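Local structure of 2-hydroxyethylphosphonate dioxygenase (Streptomyces viridochromogenes, 4YAR) at residues R242-T245 and R246-A250; D298-G301 and K302-T306. The protein converts 2-hydroxyethylphosphonate and dioxygen to hydroxymethylphosphonate and formate at a non-heme iron site during bialaphos biosynthesis. The protein carries 1 engineered substitution. One frame throughout, in Å; residues are numbered along the deposited sequence.

Interaction 1: residues R242-T245 and R246-A250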
ATOM      1  N   ARG A 242      15.071  -2.654 -27.507  1.00 18.95           N
ATOM      2  CA  ARG A 242      15.407  -3.833 -28.246  1.00 17.78           C
ATOM      3  C   ARG A 242      16.025  -3.578 -29.599  1.00 16.65           C
ATOM      4  O   ARG A 242      16.116  -4.489 -30.406  1.00 17.69           O
ATOM      5  CB  ARG A 242      14.154  -4.661 -28.446  1.00 18.21           C
ATOM      6  CG  ARG A 242      13.544  -5.131 -27.103  1.00 19.03           C
ATOM      7  CD  ARG A 242      12.101  -5.513 -27.142  1.00 18.59           C
ATOM      8  NE  ARG A 242      11.751  -6.105 -25.835  1.00 19.79           N
ATOM      9  CZ  ARG A 242      11.516  -5.418 -24.727  1.00 19.88           C
ATOM     10  NH1 ARG A 242      11.507  -4.106 -24.734  1.00 17.60           N
ATOM     11  NH2 ARG A 242      11.254  -6.078 -23.600  1.00 19.19           N
ATOM     12  N   ALA A 243      16.480  -2.362 -29.825  1.00 16.90           N
ATOM     13  CA  ALA A 243      17.124  -1.938 -31.087  1.00 18.93           C
ATOM     14  C   ALA A 243      16.230  -2.256 -32.267  1.00 19.33           C
ATOM     15  O   ALA A 243      16.673  -2.741 -33.334  1.00 17.32           O
ATOM     16  CB  ALA A 243      18.487  -2.584 -31.231  1.00 19.00           C
ATOM     17  N   HIS A 244      14.967  -1.954 -32.040  1.00 17.55           N
ATOM     18  CA  HIS A 244      13.912  -2.074 -33.075  1.00 18.14           C
ATOM     19  C   HIS A 244      13.271  -0.748 -33.372  1.00 18.49           C
ATOM     20  O   HIS A 244      13.198   0.151 -32.522  1.00 18.02           O
ATOM     21  CB  HIS A 244      12.829  -3.089 -32.648  1.00 17.21           C
ATOM     22  CG  HIS A 244      13.051  -4.492 -33.108  1.00 21.00           C
ATOM     23  ND1 HIS A 244      13.323  -5.528 -32.237  1.00 21.83           N
ATOM     24  CD2 HIS A 244      12.944  -5.072 -34.334  1.00 19.49           C
ATOM     25  CE1 HIS A 244      13.456  -6.659 -32.901  1.00 17.44           C
ATOM     26  NE2 HIS A 244      13.198  -6.414 -34.169  1.00 25.07           N
ATOM     27  N   THR A 245      12.717  -0.628 -34.596  1.00 19.94           N
ATOM     28  CA  THR A 245      11.838   0.462 -34.991  1.00 21.53           C
ATOM     29  C   THR A 245      10.434  -0.110 -35.165  1.00 22.45           C
ATOM     30  O   THR A 245      10.272  -1.326 -35.169  1.00 23.10           O
ATOM     31  CB  THR A 245      12.242   1.083 -36.373  1.00 26.08           C
ATOM     32  OG1 THR A 245      12.153   0.070 -37.410  1.00 24.47           O
ATOM     33  CG2 THR A 245      13.695   1.654 -36.285  1.00 24.79           C
ATOM     34  N   ARG A 246       9.427   0.752 -35.333  1.00 22.73           N
ATOM     35  CA  ARG A 246       8.087   0.262 -35.630  1.00 24.53           C
ATOM     36  C   ARG A 246       8.073  -0.636 -36.859  1.00 23.79           C
ATOM     37  O   ARG A 246       7.433  -1.663 -36.870  1.00 22.76           O
ATOM     38  CB  ARG A 246       7.070   1.373 -35.781  1.00 25.82           C
ATOM     39  CG  ARG A 246       6.732   2.045 -34.478  1.00 26.57           C
ATOM     40  CD  ARG A 246       5.473   2.908 -34.589  1.00 26.34           C
ATOM     41  NE  ARG A 246       5.267   3.643 -33.361  1.00 25.13           N
ATOM     42  CZ  ARG A 246       4.214   4.423 -33.099  1.00 27.12           C
ATOM     43  NH1 ARG A 246       3.231   4.553 -33.994  1.00 28.10           N
ATOM     44  NH2 ARG A 246       4.122   5.039 -31.935  1.00 28.41           N
ATOM     45  N   THR A 247       8.801  -0.256 -37.911  1.00 21.65           N
ATOM     46  CA  THR A 247       8.957  -1.097 -39.075  1.00 22.93           C
ATOM     47  C   THR A 247       9.588  -2.461 -38.867  1.00 21.00           C
ATOM     48  O   THR A 247       8.962  -3.424 -39.261  1.00 21.83           O
ATOM     49  CB  THR A 247       9.744  -0.299 -40.165  1.00 25.03           C
ATOM     50  OG1 THR A 247       9.086   0.956 -40.375  1.00 26.65           O
ATOM     51  CG2 THR A 247       9.896  -1.109 -41.383  1.00 29.52           C
ATOM     52  N   SER A 248      10.774  -2.568 -38.204  1.00 19.63           N
ATOM     53  CA  SER A 248      11.384  -3.828 -37.983  1.00 21.65           C
ATOM     54  C   SER A 248      10.554  -4.675 -37.016  1.00 20.71           C
ATOM     55  O   SER A 248      10.568  -5.875 -37.137  1.00 23.02           O
ATOM     56  CB  SER A 248      12.830  -3.675 -37.459  1.00 24.23           C
ATOM     57  OG  SER A 248      12.823  -2.967 -36.251  1.00 23.34           O
ATOM     58  N   ALA A 249       9.890  -4.048 -36.037  1.00 22.50           N
ATOM     59  CA  ALA A 249       9.091  -4.809 -35.039  1.00 20.14           C
ATOM     60  C   ALA A 249       7.889  -5.472 -35.714  1.00 20.59           C
ATOM     61  O   ALA A 249       7.603  -6.683 -35.503  1.00 23.65           O
ATOM     62  CB  ALA A 249       8.620  -3.861 -33.948  1.00 22.37           C
ATOM     63  N   ALA A 250       7.206  -4.699 -36.530  1.00 20.77           N
ATOM     64  CA  ALA A 250       6.027  -5.229 -37.252  1.00 23.96           C
ATOM     65  C   ALA A 250       6.405  -6.394 -38.175  1.00 22.79           C
ATOM     66  O   ALA A 250       5.850  -7.511 -38.085  1.00 25.86           O
ATOM     67  CB  ALA A 250       5.305  -4.107 -37.937  1.00 25.33           C
TER
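Arg246 is the first helical residue after the N-cap Thr245; its extended side chain runs away from the cap, and the guanidinium forms salt bridges with Asp236 through NE and with Glu261 through NH1. Thr247 adds a light touch: its CB lies 3.7 Å from Thr245 OG1. Ser248 is the partner of the N-cap Thr245. Its backbone N donates to Thr245 OG1 over 3.1 Å in a nearly straight bond (173°), which the threonine can receive because its chi1 of 61° holds OG1 between its own N and carbonyl carbon. In return Thr245 N donates to Ser248 OG (2.9 Å), completing a capping box, although the placement of this hydroxyl oxygen is less certain. Ala249 makes the first regular helical bond, from its N to Thr245 O (2.9 Å). Thr245 also begins the helix-turn-helix assigned by similarity and caps its first helix, 246-253, while just upstream a Schellman motif with Ala243 as its C-prime residue ends the preceding helix 231-241. The buried Ala249 touches both Leu239 of helix 231-241 and Leu283 of helix 270-283, which sets the start of the new helix against these two.

Interaction 2: residues D298-G301 and K302-T306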
ATOM      1  N   ASP A 298      -7.569  15.108 -10.907  1.00 95.57           N
ATOM      2  CA  ASP A 298      -6.976  15.496  -9.593  1.00 93.00           C
ATOM      3  C   ASP A 298      -7.934  16.141  -8.572  1.00 85.93           C
ATOM      4  O   ASP A 298      -7.524  16.423  -7.435  1.00 87.08           O
ATOM      5  CB  ASP A 298      -5.674  16.335  -9.760  1.00 89.00           C
ATOM      6  CG  ASP A 298      -5.921  17.843  -9.932  1.00 79.16           C
ATOM      7  OD1 ASP A 298      -7.010  18.241 -10.386  1.00 75.11           O
ATOM      8  OD2 ASP A 298      -5.000  18.631  -9.628  1.00 72.32           O
ATOM      9  N   GLY A 299      -9.191  16.355  -8.965  1.00 74.88           N
ATOM     10  CA  GLY A 299     -10.247  16.634  -7.994  1.00 66.18           C
ATOM     11  C   GLY A 299     -10.379  15.516  -6.973  1.00 61.49           C
ATOM     12  O   GLY A 299      -9.717  14.473  -7.066  1.00 64.99           O
ATOM     13  N   VAL A 300     -11.212  15.739  -5.967  1.00 54.87           N
ATOM     14  CA  VAL A 300     -11.560  14.672  -5.021  1.00 47.79           C
ATOM     15  C   VAL A 300     -12.955  14.116  -5.388  1.00 43.95           C
ATOM     16  O   VAL A 300     -13.367  13.083  -4.866  1.00 43.27           O
ATOM     17  CB  VAL A 300     -11.431  15.139  -3.536  1.00 49.67           C
ATOM     18  CG1 VAL A 300      -9.994  15.590  -3.234  1.00 43.59           C
ATOM     19  CG2 VAL A 300     -12.418  16.260  -3.192  1.00 50.49           C
ATOM     20  N   GLY A 301     -13.643  14.776  -6.322  1.00 37.50           N
ATOM     21  CA  GLY A 301     -14.952  14.346  -6.824  1.00 35.50           C
ATOM     22  C   GLY A 301     -15.062  12.906  -7.297  1.00 32.69           C
ATOM     23  O   GLY A 301     -16.052  12.247  -6.988  1.00 36.28           O
ATOM     24  N   LYS A 302     -14.062  12.382  -8.012  1.00 31.52           N
ATOM     25  CA  LYS A 302     -14.175  11.053  -8.595  1.00 29.30           C
ATOM     26  C   LYS A 302     -14.190  10.004  -7.515  1.00 30.90           C
ATOM     27  O   LYS A 302     -14.890   9.043  -7.648  1.00 27.68           O
ATOM     28  CB  LYS A 302     -13.049  10.738  -9.617  1.00 39.43           C
ATOM     29  CG  LYS A 302     -13.367   9.679 -10.707  1.00 44.29           C
ATOM     30  CD  LYS A 302     -12.046   9.101 -11.288  1.00 50.39           C
ATOM     31  CE  LYS A 302     -12.123   8.228 -12.579  1.00 50.70           C
ATOM     32  NZ  LYS A 302     -10.783   7.948 -13.274  1.00 36.95           N
ATOM     33  N   THR A 303     -13.409  10.141  -6.445  1.00 25.50           N
ATOM     34  CA  THR A 303     -13.366   8.996  -5.517  1.00 27.18           C
ATOM     35  C   THR A 303     -14.328   9.195  -4.344  1.00 25.40           C
ATOM     36  O   THR A 303     -14.661   8.228  -3.570  1.00 26.26           O
ATOM     37  CB  THR A 303     -11.968   8.805  -4.935  1.00 28.09           C
ATOM     38  OG1 THR A 303     -11.588  10.019  -4.283  1.00 32.65           O
ATOM     39  CG2 THR A 303     -11.013   8.535  -6.004  1.00 30.67           C
ATOM     40  N   TRP A 304     -14.716  10.430  -4.154  1.00 19.98           N
ATOM     41  CA  TRP A 304     -15.593  10.794  -3.033  1.00 20.43           C
ATOM     42  C   TRP A 304     -16.704   9.765  -2.808  1.00 20.95           C
ATOM     43  O   TRP A 304     -17.478   9.462  -3.725  1.00 19.02           O
ATOM     44  CB  TRP A 304     -16.241  12.097  -3.320  1.00 22.33           C
ATOM     45  CG  TRP A 304     -16.907  12.777  -2.123  1.00 23.58           C
ATOM     46  CD1 TRP A 304     -18.211  12.680  -1.726  1.00 24.76           C
ATOM     47  CD2 TRP A 304     -16.263  13.635  -1.190  1.00 22.62           C
ATOM     48  NE1 TRP A 304     -18.423  13.489  -0.617  1.00 27.41           N
ATOM     49  CE2 TRP A 304     -17.231  14.055  -0.257  1.00 24.30           C
ATOM     50  CE3 TRP A 304     -14.936  14.094  -1.040  1.00 23.74           C
ATOM     51  CZ2 TRP A 304     -16.936  14.934   0.773  1.00 23.33           C
ATOM     52  CZ3 TRP A 304     -14.652  14.956  -0.009  1.00 20.45           C
ATOM     53  CH2 TRP A 304     -15.645  15.369   0.886  1.00 22.61           C
ATOM     54  N   THR A 305     -16.865   9.305  -1.580  1.00 16.49           N
ATOM     55  CA  THR A 305     -17.884   8.294  -1.261  1.00 17.05           C
ATOM     56  C   THR A 305     -18.723   8.796  -0.066  1.00 17.71           C
ATOM     57  O   THR A 305     -18.195   9.051   1.025  1.00 16.67           O
ATOM     58  CB  THR A 305     -17.265   6.964  -0.924  1.00 16.42           C
ATOM     59  OG1 THR A 305     -16.536   6.502  -2.054  1.00 18.00           O
ATOM     60  CG2 THR A 305     -18.247   5.911  -0.521  1.00 15.53           C
ATOM     61  N   THR A 306     -20.017   8.974  -0.319  1.00 16.09           N
ATOM     62  CA  THR A 306     -20.909   9.536   0.708  1.00 16.56           C
ATOM     63  C   THR A 306     -21.393   8.425   1.627  1.00 17.05           C
ATOM     64  O   THR A 306     -21.273   7.251   1.332  1.00 14.65           O
ATOM     65  CB  THR A 306     -22.166  10.195   0.105  1.00 17.37           C
ATOM     66  OG1 THR A 306     -22.927   9.208  -0.602  1.00 17.94           O
ATOM     67  CG2 THR A 306     -21.806  11.295  -0.828  1.00 18.45           C
TER
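The six-membered part of the Trp304 indole meets Val300 at an oblique angle, with Trp304 CE3 4.0 Å from Val300 CG2 and CZ3 at much the same distance. The two side chains run side by side in the same direction. In Trp304, CG stands opposite the backbone N (chi1 -166°), which carries the indole back alongside the valine. Tyr174 also meets the indole, their planes inclined at about 35°, and Arg157 makes a cation-pi contact with it; Val300 touches Tyr174 too, so the pair packs against strand 173-176.

Beneath this apolar contact the backbone curls into one helical turn. Val300 O receives Trp304 N at 3.1 Å, the donor lying close to the extension of the carbonyl bond, and a weak second bond from Thr303 N at 3.3 Å. Trp304 CB lies 3.4 Å from the same oxygen. The backbone is extended at Trp304 and Thr305 (psi 129° and 118°). Thr305 OG1 donates to Thr303 O over 3.0 Å, and the Thr305 backbone bonds to Ser173. Thr303 OG1 reaches Val175 N in a weak bond, a further link to the same strand. Lys302 takes the other direction, its extended chain leading away from the turn to a weak bond from NZ to Asp295 O. Separately, this side chain passes about 4 Å from a sodium ion whose site includes Gln296 and His330.

The arrangement is an isolated alpha-turn, closed by an i+4 to i backbone bond, in the loop leading to the N-cap Thr306 of helix 307-312. It borders the active site: the side chain of Val300 lies about 5 Å from that of His176, an engineered residue at a substrate-binding position.

In the fold
Interaction 1 comes first along the chain and is complete before interaction 2 begins, so the two are in series and neither nests nor crosses. Residues 242-250 close the short corner between helix 231-241 and helix 246-253, within the second HTH-type region, the centre of the contact about 37 Å from the centre of the chain. The chain then passes through helices 257-265 and 270-283 before residues 298-306 make a local turn in the loop before helix 307-312. The centres of the two contacts are 42 Å apart and their nearest atoms about 24 Å. Interaction 1 joins helices 231-241 and 246-253, while interaction 2 sets the loop against strand 173-176, at the edge of the six-stranded sheet.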